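Local coordinates for probable chitinase (Chromobacterium violaceum, PDB 5JH8), which probably binds chitin and may hydrolyse its beta-1,4 linkages, as family 18 chitinases do, at residues V30-I35 / T42-P47; V67-G72 / V110-V115; Q91-L96 / S124-V129; V143-F148 / Y159-R164. All blocks are in the same frame, centred on the assembly; numbering follows the deposited sequence. Where two conformers were deposited one is given.

Interaction 1 (V30-I35 / T42-P47); sequences VDFYNI and TGNGDP
N34 and T42 hold the two strands together with a reciprocal pair of backbone bonds: N34 N gives its hydrogen to T42 O at 2.9 Å, and T42 N returns one to N34 O at 2.8 Å. The next pair, Y33 with G43, is antiparallel and non-hydrogen-bonded. The ladder then frays, since N44 N reaches F32 O only through a weak, bent bond of 3.1 Å. From there side chains take over. With CG between the backbone N and carbonyl carbon (chi1 71°), the N44 amide lies against the F32 backbone, ND2 being 3.4 Å from F32 CA. The same amide closes an Asx turn, its OD1 accepting from D46 N at 3.0 Å. On the side of the turn, the F32 ring meets P47 O obliquely, CD2 lying 3.4 Å from it, while D46 CB packs beside CE2. Water fills in the second layer. One molecule, over the centre of the F32 ring, joins D31 O, N44 ND2 and D46 OD2; another bridges F32 O and D46 O. Further out, D31 OD2 is held by S9, F32 meets Y8, and Y33 packs edge-to-face with F99. The hairpin is built on strand 27-35, which lies between and parallel to strands 3-8 and 63-68, with I35 turned onto helix 78-85.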
loop_
_atom_site.group_PDB
_atom_site.type_symbol
_atom_site.label_atom_id
_atom_site.label_comp_id
_atom_site.label_asym_id
_atom_site.label_seq_id
_atom_site.Cartn_x
_atom_site.Cartn_y
_atom_site.Cartn_z
ATOM N N VAL A 30 -6.945 5.188 -6.526
ATOM C CA VAL A 30 -6.851 6.626 -6.787
ATOM C C VAL A 30 -6.833 7.311 -5.425
ATOM O O VAL A 30 -7.878 7.525 -4.801
ATOM C CB VAL A 30 -7.988 7.105 -7.688
ATOM C CG1 VAL A 30 -7.870 8.578 -7.936
ATOM C CG2 VAL A 30 -7.965 6.343 -9.022
ATOM N N ASP A 31 -5.616 7.597 -4.948
ATOM C CA ASP A 31 -5.333 8.044 -3.578
ATOM C C ASP A 31 -5.361 9.573 -3.514
ATOM O O ASP A 31 -4.329 10.239 -3.391
ATOM C CB ASP A 31 -3.977 7.485 -3.152
ATOM C CG ASP A 31 -3.524 7.975 -1.804
ATOM O OD1 ASP A 31 -4.294 7.819 -0.842
ATOM O OD2 ASP A 31 -2.384 8.482 -1.698
ATOM N N PHE A 32 -6.579 10.121 -3.608
ATOM C CA PHE A 32 -6.768 11.564 -3.695
ATOM C C PHE A 32 -7.828 12.095 -2.745
ATOM O O PHE A 32 -8.229 13.257 -2.884
ATOM C CB PHE A 32 -7.072 11.984 -5.145
ATOM C CG PHE A 32 -5.837 12.194 -5.972
ATOM C CD1 PHE A 32 -5.057 11.137 -6.401
ATOM C CD2 PHE A 32 -5.445 13.471 -6.299
ATOM C CE1 PHE A 32 -3.906 11.352 -7.128
ATOM C CE2 PHE A 32 -4.299 13.695 -7.013
ATOM C CZ PHE A 32 -3.529 12.633 -7.435
ATOM N N TYR A 33 -8.266 11.301 -1.769
ATOM C CA TYR A 33 -9.470 11.617 -1.028
ATOM C C TYR A 33 -9.292 11.355 0.461
ATOM O O TYR A 33 -8.659 10.373 0.865
ATOM C CB TYR A 33 -10.652 10.788 -1.553
ATOM C CG TYR A 33 -10.749 10.827 -3.069
ATOM C CD1 TYR A 33 -11.237 11.942 -3.720
ATOM C CD2 TYR A 33 -10.287 9.766 -3.853
ATOM C CE1 TYR A 33 -11.302 11.986 -5.096
ATOM C CE2 TYR A 33 -10.343 9.814 -5.216
ATOM C CZ TYR A 33 -10.846 10.922 -5.844
ATOM O OH TYR A 33 -10.921 10.940 -7.218
ATOM N N ASN A 34 -9.916 12.218 1.264
ATOM C CA ASN A 34 -10.012 12.035 2.706
ATOM C C ASN A 34 -11.479 11.862 3.095
ATOM O O ASN A 34 -12.394 12.087 2.287
ATOM C CB ASN A 34 -9.403 13.237 3.441
ATOM C CG ASN A 34 -7.909 13.386 3.186
ATOM O OD1 ASN A 34 -7.210 12.414 2.899
ATOM N ND2 ASN A 34 -7.414 14.612 3.294
ATOM N N ILE A 35 -11.703 11.458 4.346
ATOM C CA ILE A 35 -13.039 11.421 4.926
ATOM C C ILE A 35 -12.998 12.191 6.234
ATOM O O ILE A 35 -11.992 12.160 6.953
ATOM C CB ILE A 35 -13.552 9.969 5.103
ATOM C CG1 ILE A 35 -15.049 9.935 5.416
ATOM C CG2 ILE A 35 -12.734 9.191 6.106
ATOM C CD1 ILE A 35 -15.674 8.568 5.238
ATOM N N THR A 42 -13.998 14.013 0.934
ATOM C CA THR A 42 -13.464 15.261 0.411
ATOM C C THR A 42 -12.227 14.970 -0.424
ATOM O O THR A 42 -11.657 13.886 -0.364
ATOM C CB THR A 42 -13.067 16.230 1.543
ATOM O OG1 THR A 42 -11.907 15.739 2.218
ATOM C CG2 THR A 42 -14.179 16.399 2.545
ATOM N N GLY A 43 -11.780 15.969 -1.159
ATOM C CA GLY A 43 -10.447 15.933 -1.714
ATOM C C GLY A 43 -9.419 16.018 -0.607
ATOM O O GLY A 43 -9.718 16.344 0.538
ATOM N N ASN A 44 -8.170 15.709 -0.946
ATOM C CA ASN A 44 -7.086 15.673 0.029
ATOM C C ASN A 44 -6.140 16.865 -0.066
ATOM O O ASN A 44 -5.074 16.862 0.578
ATOM C CB ASN A 44 -6.296 14.366 -0.068
ATOM C CG ASN A 44 -5.472 14.275 -1.312
ATOM O OD1 ASN A 44 -5.496 15.169 -2.154
ATOM N ND2 ASN A 44 -4.745 13.179 -1.450
ATOM N N GLY A 45 -6.518 17.899 -0.804
ATOM C CA GLY A 45 -5.680 19.051 -1.011
ATOM C C GLY A 45 -5.014 19.075 -2.370
ATOM O O GLY A 45 -4.602 20.147 -2.826
ATOM N N ASP A 46 -4.902 17.928 -3.020
ATOM C CA ASP A 46 -4.378 17.881 -4.372
ATOM C C ASP A 46 -5.514 18.058 -5.372
ATOM O O ASP A 46 -6.669 17.723 -5.082
ATOM C CB ASP A 46 -3.686 16.545 -4.634
ATOM C CG ASP A 46 -2.351 16.433 -3.938
ATOM O OD1 ASP A 46 -1.845 17.458 -3.437
ATOM O OD2 ASP A 46 -1.793 15.317 -3.906
ATOM N N PRO A 47 -5.208 18.548 -6.567
ATOM C CA PRO A 47 -6.249 18.717 -7.587
ATOM C C PRO A 47 -6.957 17.406 -7.901
ATOM O O PRO A 47 -6.344 16.333 -7.931
ATOM C CB PRO A 47 -5.466 19.222 -8.800
ATOM C CG PRO A 47 -4.285 19.871 -8.230
ATOM C CD PRO A 47 -3.910 19.039 -7.044
HETATM O O HOH W 1 -2.835 12.791 -3.732
HETATM O O HOH W 2 -8.307 15.486 -4.554
HETATM O O HOH W 3 -5.564 11.100 0.702
#

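Interaction 2 (V67-G72 / V110-V115). With HIS (histidine), chain F.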
loop_
_atom_site.group_PDB
_atom_site.type_symbol
_atom_site.label_atom_id
_atom_site.label_comp_id
_atom_site.label_asym_id
_atom_site.label_seq_id
_atom_site.Cartn_x
_atom_site.Cartn_y
_atom_site.Cartn_z
ATOM N N VAL A 67 -9.613 6.283 0.027
ATOM C CA VAL A 67 -10.101 7.278 0.971
ATOM C C VAL A 67 -9.414 7.069 2.315
ATOM O O VAL A 67 -9.464 5.969 2.881
ATOM C CB VAL A 67 -11.632 7.201 1.135
ATOM C CG1 VAL A 67 -12.105 8.275 2.091
ATOM C CG2 VAL A 67 -12.338 7.302 -0.205
ATOM N N SER A 68 -8.807 8.131 2.824
ATOM C CA SER A 68 -7.981 8.058 4.015
ATOM C C SER A 68 -8.582 8.869 5.160
ATOM O O SER A 68 -9.304 9.855 4.956
ATOM C CB SER A 68 -6.562 8.559 3.704
ATOM O OG SER A 68 -5.963 7.784 2.670
ATOM N N ASN A 69 -8.234 8.458 6.383
ATOM C CA ASN A 69 -8.612 9.175 7.598
ATOM C C ASN A 69 -7.514 10.161 7.986
ATOM O O ASN A 69 -6.878 10.043 9.026
ATOM C CB ASN A 69 -8.868 8.200 8.743
ATOM C CG ASN A 69 -7.644 7.366 9.077
ATOM O OD1 ASN A 69 -6.969 6.864 8.192
ATOM N ND2 ASN A 69 -7.372 7.185 10.364
ATOM N N VAL A 70 -7.287 11.121 7.106
ATOM C CA VAL A 70 -6.279 12.159 7.284
ATOM C C VAL A 70 -7.024 13.459 7.559
ATOM O O VAL A 70 -7.979 13.791 6.844
ATOM C CB VAL A 70 -5.378 12.257 6.035
ATOM C CG1 VAL A 70 -4.542 13.519 6.083
ATOM C CG2 VAL A 70 -4.478 11.019 5.929
ATOM N N ASP A 71 -6.590 14.188 8.593
ATOM C CA ASP A 71 -7.263 15.397 9.034
ATOM C C ASP A 71 -6.745 16.625 8.287
ATOM O O ASP A 71 -5.918 16.534 7.374
ATOM C CB ASP A 71 -7.145 15.537 10.549
ATOM C CG ASP A 71 -5.718 15.800 11.024
ATOM O OD1 ASP A 71 -4.848 16.233 10.239
ATOM O OD2 ASP A 71 -5.476 15.597 12.231
ATOM N N GLY A 72 -7.255 17.795 8.681
ATOM C CA GLY A 72 -6.951 19.028 7.978
ATOM C C GLY A 72 -5.501 19.457 8.064
ATOM O O GLY A 72 -5.074 20.319 7.289
ATOM N N VAL A 110 -10.552 1.547 1.316
ATOM C CA VAL A 110 -10.431 2.176 2.632
ATOM C C VAL A 110 -8.972 2.081 3.055
ATOM O O VAL A 110 -8.426 0.980 3.177
ATOM C CB VAL A 110 -11.350 1.502 3.655
ATOM C CG1 VAL A 110 -11.000 2.018 5.066
ATOM C CG2 VAL A 110 -12.820 1.768 3.327
ATOM N N ASP A 111 -8.340 3.238 3.256
ATOM C CA ASP A 111 -6.956 3.325 3.725
ATOM C C ASP A 111 -7.004 4.068 5.049
ATOM O O ASP A 111 -6.727 5.271 5.120
ATOM C CB ASP A 111 -6.073 4.020 2.708
ATOM C CG ASP A 111 -4.623 4.023 3.128
ATOM O OD1 ASP A 111 -4.289 3.359 4.131
ATOM O OD2 ASP A 111 -3.800 4.689 2.475
ATOM N N PHE A 112 -7.432 3.365 6.095
ATOM C CA PHE A 112 -7.496 3.935 7.439
ATOM C C PHE A 112 -6.294 3.432 8.228
ATOM O O PHE A 112 -6.185 2.233 8.506
ATOM C CB PHE A 112 -8.778 3.551 8.179
ATOM C CG PHE A 112 -9.999 4.352 7.792
ATOM C CD1 PHE A 112 -10.070 5.123 6.629
ATOM C CD2 PHE A 112 -11.100 4.288 8.607
ATOM C CE1 PHE A 112 -11.230 5.803 6.311
ATOM C CE2 PHE A 112 -12.236 4.965 8.304
ATOM C CZ PHE A 112 -12.307 5.728 7.159
ATOM N N GLU A 113 -5.389 4.347 8.548
ATOM C CA GLU A 113 -4.177 4.016 9.266
ATOM C C GLU A 113 -4.237 4.692 10.631
ATOM O O GLU A 113 -5.002 5.639 10.862
ATOM C CB GLU A 113 -2.952 4.412 8.439
ATOM C CG GLU A 113 -3.010 3.738 7.066
ATOM C CD GLU A 113 -1.769 3.876 6.214
ATOM O OE1 GLU A 113 -0.666 4.104 6.744
ATOM O OE2 GLU A 113 -1.917 3.747 4.977
ATOM N N ALA A 114 -3.472 4.151 11.578
ATOM C CA ALA A 114 -3.512 4.612 12.958
ATOM C C ALA A 114 -4.878 4.364 13.595
ATOM O O ALA A 114 -5.280 5.077 14.526
ATOM C CB ALA A 114 -3.097 6.081 13.077
ATOM N N VAL A 115 -5.581 3.322 13.142
ATOM C CA VAL A 115 -6.784 2.912 13.848
ATOM C C VAL A 115 -6.393 2.529 15.268
ATOM O O VAL A 115 -5.475 1.724 15.476
ATOM C CB VAL A 115 -7.491 1.766 13.107
ATOM C CG1 VAL A 115 -8.618 1.186 13.936
ATOM C CG2 VAL A 115 -8.010 2.240 11.756
HETATM N N HIS F . 2.045 5.613 3.162
HETATM C CA HIS F . 0.956 6.207 2.393
HETATM C C HIS F . 0.752 7.654 2.818
HETATM O O HIS F . 1.122 8.065 3.926
HETATM C CB HIS F . -0.332 5.398 2.570
HETATM C CG HIS F . -0.300 4.054 1.906
HETATM N ND1 HIS F . -1.441 3.329 1.642
HETATM C CD2 HIS F . 0.735 3.296 1.471
HETATM C CE1 HIS F . -1.114 2.195 1.050
HETATM N NE2 HIS F . 0.202 2.139 0.955
HETATM O OXT HIS F . 0.215 8.448 2.044
HETATM O O HOH W 4 -3.559 7.470 1.656
#
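The F112 ring is sandwiched. N69 CB sits over one face in a CH-pi contact, 4.1 Å from the ring centroid and 17° off the normal, and V110 CG1 of its own segment lies against the opposite face. V67 O comes in at the edge, near the ring plane. The second flat group is the N69 amide, which reads both polar backbone atoms of E113. ND2 donates to E113 O at 2.9 Å in a nearly straight bond of 170°, lying in the carbonyl plane and in its own amide plane, whereas OD1 accepts from E113 N at 3.0 Å along a more bent path. With CG between its backbone N and carbonyl carbon (chi1 60°), the N69 amide is turned to the E113 backbone. S77 O takes a further hydrogen bond from ND2, fixing the rotation of the group. In effect the side chain carries on the parallel strand pairing that D111 N begins with V67 O at 3.0 Å. On the pocket side, D111 OD2 accepts from ND1 of the bound histidine at 2.8 Å; a water, 2.6 Å from S68 OG in one of that serine's two conformers, probably donates to OD2 as well. E113 OE2 comes within 3.3 Å of CB of the same histidine, which is hydrogen-bonded to Y178 as well. D111, F112 and E113 match the closing D-x-E of the family 18 glycosyl hydrolase signature, placed as in relatives at the C-terminal mouth of the TIM barrel.

Interaction 3 (Q91-L96 / S124-V129); sequences QAVANL and SHFIQV
Behind the meeting of V93 with F126, the shortest polar bond is a helical one, N95 N to Q91 O at 2.8 Å; L96 N to A92 O follows it a residue later. These bonds stay within helix 89-96 and set A92, V93 and L96 on the side turned to helix 120-135. The contact between the helices is purely apolar. V93 CG2 is its hub: placed anti to the carbonyl carbon, it touches F126 CE1 at 3.9 Å and V129 CG1 at the same separation of 3.9 Å. V93 and F126 lie alongside, pointing opposite ways, whereas V129 comes to V93 crosswise. F126 reaches across because its CG lies anti to the backbone N, chi1 165°, which throws the ring out to the neighbouring helix. L96 CD1 then comes to the ring edge, near its plane, 3.9 Å from F126 CZ. A92 CB approaches more loosely and obliquely, 4.2 Å from CE1. With the axes 10.4 Å apart and crossing at -38°, the F126 ring reaches three residues of the facing helix, A92, V93 and L96. V84 and S85 of helix 78-85 also touch F126, and L130 and A133 extend the seam along helix 120-135 under L96 and V93. From strand 27-35, I35 packs on A92 and L96. Such obliquely crossed neighbours, joined by aliphatic and aromatic side chains, belong to the outer helical layer that wraps the strands of a TIM barrel.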
loop_
_atom_site.group_PDB
_atom_site.type_symbol
_atom_site.label_atom_id
_atom_site.label_comp_id
_atom_site.label_asym_id
_atom_site.label_seq_id
_atom_site.Cartn_x
_atom_site.Cartn_y
_atom_site.Cartn_z
ATOM N N GLN A 91 -23.700 7.645 7.814
ATOM C CA GLN A 91 -23.350 8.663 6.836
ATOM C C GLN A 91 -22.152 8.228 6.007
ATOM O O GLN A 91 -22.163 8.338 4.778
ATOM C CB GLN A 91 -23.055 9.976 7.566
ATOM C CG GLN A 91 -24.249 10.583 8.266
ATOM C CD GLN A 91 -24.420 10.116 9.697
ATOM O OE1 GLN A 91 -23.827 9.138 10.138
ATOM N NE2 GLN A 91 -25.255 10.824 10.429
ATOM N N ALA A 92 -21.104 7.734 6.667
ATOM C CA ALA A 92 -19.893 7.360 5.953
ATOM C C ALA A 92 -20.158 6.255 4.952
ATOM O O ALA A 92 -19.642 6.307 3.836
ATOM C CB ALA A 92 -18.820 6.921 6.945
ATOM N N VAL A 93 -20.918 5.230 5.339
ATOM C CA VAL A 93 -21.170 4.108 4.437
ATOM C C VAL A 93 -21.936 4.592 3.217
ATOM O O VAL A 93 -21.541 4.350 2.074
ATOM C CB VAL A 93 -21.913 2.979 5.169
ATOM C CG1 VAL A 93 -22.423 1.956 4.180
ATOM C CG2 VAL A 93 -21.006 2.312 6.179
ATOM N N ALA A 94 -23.041 5.313 3.443
ATOM C CA ALA A 94 -23.829 5.783 2.308
ATOM C C ALA A 94 -23.015 6.708 1.420
ATOM O O ALA A 94 -23.125 6.668 0.186
ATOM C CB ALA A 94 -25.088 6.507 2.782
ATOM N N ASN A 95 -22.220 7.584 2.040
ATOM C CA ASN A 95 -21.450 8.556 1.274
ATOM C C ASN A 95 -20.337 7.887 0.477
ATOM O O ASN A 95 -20.015 8.345 -0.615
ATOM C CB ASN A 95 -20.894 9.645 2.191
ATOM C CG ASN A 95 -21.977 10.587 2.694
ATOM O OD1 ASN A 95 -23.067 10.631 2.119
ATOM N ND2 ASN A 95 -21.689 11.333 3.755
ATOM N N LEU A 96 -19.724 6.841 1.019
ATOM C CA LEU A 96 -18.695 6.141 0.266
ATOM C C LEU A 96 -19.293 5.439 -0.944
ATOM O O LEU A 96 -18.691 5.413 -2.027
ATOM C CB LEU A 96 -17.957 5.151 1.167
ATOM C CG LEU A 96 -16.961 5.842 2.109
ATOM C CD1 LEU A 96 -16.554 4.926 3.272
ATOM C CD2 LEU A 96 -15.733 6.347 1.365
ATOM N N SER A 124 -13.951 -3.265 12.398
ATOM C CA SER A 124 -14.426 -4.467 11.726
ATOM C C SER A 124 -15.887 -4.318 11.349
ATOM O O SER A 124 -16.296 -4.710 10.251
ATOM C CB SER A 124 -14.265 -5.671 12.645
ATOM O OG SER A 124 -12.895 -5.909 12.864
ATOM N N HIS A 125 -16.690 -3.768 12.267
ATOM C CA HIS A 125 -18.114 -3.613 12.010
ATOM C C HIS A 125 -18.360 -2.623 10.881
ATOM O O HIS A 125 -19.168 -2.884 9.983
ATOM C CB HIS A 125 -18.848 -3.192 13.284
ATOM C CG HIS A 125 -20.325 -3.073 13.098
ATOM N ND1 HIS A 125 -20.959 -1.856 13.049
ATOM C CD2 HIS A 125 -21.282 -4.006 12.890
ATOM C CE1 HIS A 125 -22.251 -2.040 12.853
ATOM N NE2 HIS A 125 -22.476 -3.337 12.758
ATOM N N PHE A 126 -17.642 -1.498 10.889
ATOM C CA PHE A 126 -17.747 -0.531 9.797
ATOM C C PHE A 126 -17.463 -1.189 8.457
ATOM O O PHE A 126 -18.207 -0.995 7.490
ATOM C CB PHE A 126 -16.787 0.629 10.058
ATOM C CG PHE A 126 -16.533 1.522 8.859
ATOM C CD1 PHE A 126 -17.546 2.256 8.274
ATOM C CD2 PHE A 126 -15.256 1.633 8.319
ATOM C CE1 PHE A 126 -17.281 3.063 7.174
ATOM C CE2 PHE A 126 -15.004 2.439 7.235
ATOM C CZ PHE A 126 -16.007 3.151 6.665
ATOM N N ILE A 127 -16.392 -1.980 8.384
ATOM C CA ILE A 127 -16.021 -2.648 7.143
ATOM C C ILE A 127 -17.060 -3.697 6.749
ATOM O O ILE A 127 -17.364 -3.855 5.563
ATOM C CB ILE A 127 -14.591 -3.204 7.283
ATOM C CG1 ILE A 127 -13.585 -2.039 7.367
ATOM C CG2 ILE A 127 -14.259 -4.157 6.151
ATOM C CD1 ILE A 127 -13.623 -1.048 6.215
ATOM N N GLN A 128 -17.644 -4.402 7.715
ATOM C CA GLN A 128 -18.730 -5.334 7.406
ATOM C C GLN A 128 -19.911 -4.621 6.753
ATOM O O GLN A 128 -20.453 -5.070 5.729
ATOM C CB GLN A 128 -19.189 -6.021 8.693
ATOM C CG GLN A 128 -18.205 -7.035 9.236
ATOM C CD GLN A 128 -18.515 -7.465 10.669
ATOM O OE1 GLN A 128 -19.341 -6.860 11.355
ATOM N NE2 GLN A 128 -17.827 -8.498 11.129
ATOM N N VAL A 129 -20.349 -3.523 7.364
ATOM C CA VAL A 129 -21.494 -2.782 6.853
ATOM C C VAL A 129 -21.170 -2.177 5.494
ATOM O O VAL A 129 -21.983 -2.230 4.569
ATOM C CB VAL A 129 -21.928 -1.715 7.880
ATOM C CG1 VAL A 129 -23.026 -0.817 7.324
ATOM C CG2 VAL A 129 -22.368 -2.369 9.171
#

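Interaction 4 (V143-F148 / Y159-R164)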
loop_
_atom_site.group_PDB
_atom_site.type_symbol
_atom_site.label_atom_id
_atom_site.label_comp_id
_atom_site.label_asym_id
_atom_site.label_seq_id
_atom_site.Cartn_x
_atom_site.Cartn_y
_atom_site.Cartn_z
ATOM N N VAL A 143 -9.483 -3.115 1.557
ATOM C CA VAL A 143 -9.067 -2.492 2.815
ATOM C C VAL A 143 -7.551 -2.619 2.916
ATOM O O VAL A 143 -7.017 -3.731 2.921
ATOM C CB VAL A 143 -9.765 -3.107 4.037
ATOM C CG1 VAL A 143 -9.346 -2.373 5.311
ATOM C CG2 VAL A 143 -11.276 -3.039 3.880
ATOM N N SER A 144 -6.863 -1.484 3.022
ATOM C CA SER A 144 -5.418 -1.476 3.231
ATOM C C SER A 144 -5.143 -1.708 4.712
ATOM O O SER A 144 -5.734 -1.053 5.569
ATOM C CB SER A 144 -4.808 -0.148 2.772
ATOM O OG SER A 144 -5.003 0.044 1.376
ATOM N N VAL A 145 -4.298 -2.686 5.014
ATOM C CA VAL A 145 -3.971 -2.971 6.408
ATOM C C VAL A 145 -2.463 -3.027 6.580
ATOM O O VAL A 145 -1.729 -3.346 5.635
ATOM C CB VAL A 145 -4.607 -4.277 6.899
ATOM C CG1 VAL A 145 -6.101 -4.202 6.801
ATOM C CG2 VAL A 145 -4.064 -5.455 6.125
ATOM N N PRO A 146 -1.980 -2.743 7.780
ATOM C CA PRO A 146 -0.558 -2.935 8.071
ATOM C C PRO A 146 -0.213 -4.416 8.014
ATOM O O PRO A 146 -1.050 -5.278 8.295
ATOM C CB PRO A 146 -0.394 -2.378 9.494
ATOM C CG PRO A 146 -1.613 -1.600 9.772
ATOM C CD PRO A 146 -2.697 -2.158 8.935
ATOM N N ALA A 147 1.048 -4.689 7.696
ATOM C CA ALA A 147 1.574 -6.039 7.549
ATOM C C ALA A 147 2.235 -6.459 8.852
ATOM O O ALA A 147 3.146 -5.774 9.346
ATOM C CB ALA A 147 2.593 -6.073 6.417
ATOM N N PHE A 148 1.785 -7.588 9.392
ATOM C CA PHE A 148 2.321 -8.104 10.649
ATOM C C PHE A 148 1.977 -9.585 10.761
ATOM O O PHE A 148 1.181 -10.121 9.988
ATOM C CB PHE A 148 1.804 -7.323 11.871
ATOM C CG PHE A 148 0.301 -7.271 11.988
ATOM C CD1 PHE A 148 -0.402 -8.255 12.649
ATOM C CD2 PHE A 148 -0.410 -6.211 11.438
ATOM C CE1 PHE A 148 -1.764 -8.207 12.742
ATOM C CE2 PHE A 148 -1.773 -6.146 11.554
ATOM C CZ PHE A 148 -2.459 -7.153 12.196
ATOM N N TYR A 159 -3.353 -3.988 16.745
ATOM C CA TYR A 159 -4.505 -4.669 17.318
ATOM C C TYR A 159 -5.828 -4.133 16.773
ATOM O O TYR A 159 -6.832 -4.851 16.798
ATOM C CB TYR A 159 -4.476 -4.591 18.852
ATOM C CG TYR A 159 -5.533 -5.456 19.499
ATOM C CD1 TYR A 159 -5.428 -6.839 19.477
ATOM C CD2 TYR A 159 -6.636 -4.899 20.125
ATOM C CE1 TYR A 159 -6.387 -7.634 20.037
ATOM C CE2 TYR A 159 -7.604 -5.690 20.712
ATOM C CZ TYR A 159 -7.474 -7.059 20.660
ATOM O OH TYR A 159 -8.420 -7.870 21.236
ATOM N N GLY A 160 -5.866 -2.903 16.262
ATOM C CA GLY A 160 -7.092 -2.413 15.656
ATOM C C GLY A 160 -7.509 -3.152 14.399
ATOM O O GLY A 160 -8.636 -2.951 13.940
ATOM N N TYR A 161 -6.623 -3.984 13.837
ATOM C CA TYR A 161 -6.859 -4.664 12.566
ATOM C C TYR A 161 -7.065 -6.161 12.803
ATOM O O TYR A 161 -6.116 -6.903 13.083
ATOM C CB TYR A 161 -5.713 -4.409 11.601
ATOM C CG TYR A 161 -5.507 -2.937 11.345
ATOM C CD1 TYR A 161 -6.234 -2.282 10.362
ATOM C CD2 TYR A 161 -4.630 -2.196 12.111
ATOM C CE1 TYR A 161 -6.076 -0.940 10.118
ATOM C CE2 TYR A 161 -4.469 -0.842 11.904
ATOM C CZ TYR A 161 -5.182 -0.209 10.898
ATOM O OH TYR A 161 -4.996 1.144 10.718
ATOM N N ASP A 162 -8.320 -6.595 12.722
ATOM C CA ASP A 162 -8.704 -7.999 12.888
ATOM C C ASP A 162 -8.811 -8.565 11.474
ATOM O O ASP A 162 -9.829 -8.404 10.796
ATOM C CB ASP A 162 -10.041 -8.044 13.614
ATOM C CG ASP A 162 -10.576 -9.450 13.824
ATOM O OD1 ASP A 162 -10.113 -10.418 13.170
ATOM O OD2 ASP A 162 -11.480 -9.579 14.677
ATOM N N LEU A 163 -7.729 -9.178 10.988
ATOM C CA LEU A 163 -7.705 -9.598 9.585
ATOM C C LEU A 163 -8.808 -10.598 9.282
ATOM O O LEU A 163 -9.405 -10.568 8.198
ATOM C CB LEU A 163 -6.356 -10.202 9.204
ATOM C CG LEU A 163 -5.307 -9.221 8.676
ATOM C CD1 LEU A 163 -4.900 -8.193 9.689
ATOM C CD2 LEU A 163 -4.096 -9.973 8.175
ATOM N N ARG A 164 -9.062 -11.529 10.198
ATOM C CA ARG A 164 -10.129 -12.496 9.962
ATOM C C ARG A 164 -11.457 -11.795 9.677
ATOM O O ARG A 164 -12.151 -12.117 8.701
ATOM C CB ARG A 164 -10.249 -13.452 11.147
ATOM C CG ARG A 164 -11.094 -14.683 10.882
ATOM C CD ARG A 164 -11.068 -15.671 12.059
ATOM N NE ARG A 164 -9.817 -16.427 12.160
ATOM C CZ ARG A 164 -9.568 -17.566 11.519
ATOM N NH1 ARG A 164 -10.487 -18.118 10.731
ATOM N NH2 ARG A 164 -8.395 -18.160 11.670
#
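This is an apolar contact at the C-terminal end of barrel strand 142-146, where the chain comes back through a loop to start helix 163-169. P146 and Y161 form its centre. P146 CD stands over the middle of the Y161 ring, 3.5 Å from the centroid and only 3° off the normal, a close CH-pi contact; CG of the same proline lies 3.6 Å from Y161 CE2. In one of the two conformers of V145, its CG1 adds an oblique touch, 4.0 Å from Y161 CD1. A second patch is built on F148, whose chi1 of 56° swings the ring back toward the loop. There F148 CZ meets L163 CD1 at 3.7 Å, and Y161 O lies in the plane of the F148 ring at its edge, 3.8 Å from CZ. The phenol of Y161 is anchored beyond the contact, its OH hydrogen-bonded to F112 O, so the ring under P146 is pinned at its far end. D162 N-caps the helix, its OD1 bonding to A165 N. Around these groups, Y202 of helix 193-206 touches both F148 and L163, strand 172-176 pairs with V143 and V145, and helix 120-135 packs on V143 and D162.

How the interactions relate
Interaction 1 comes first in the chain, closing a short hairpin at the end of strand 27-35. Interactions 2 and 3 follow and cross: segment 91-96 lies in the loop that interaction 2 closes, and segment 110-115 lies in the one interaction 3 closes. Interaction 4 comes last, shutting a ten-residue loop; none nests inside another. Strand pairing ties 1 to 2, through Y33 and I35 with S68, and 2 to 4, through V110 O and S144 N. Interaction 3 backs this wall from outside, L96 packing on V67 and F126 on F112, while I127 reaches V143. Together they join four consecutive barrel strands to their helical coat.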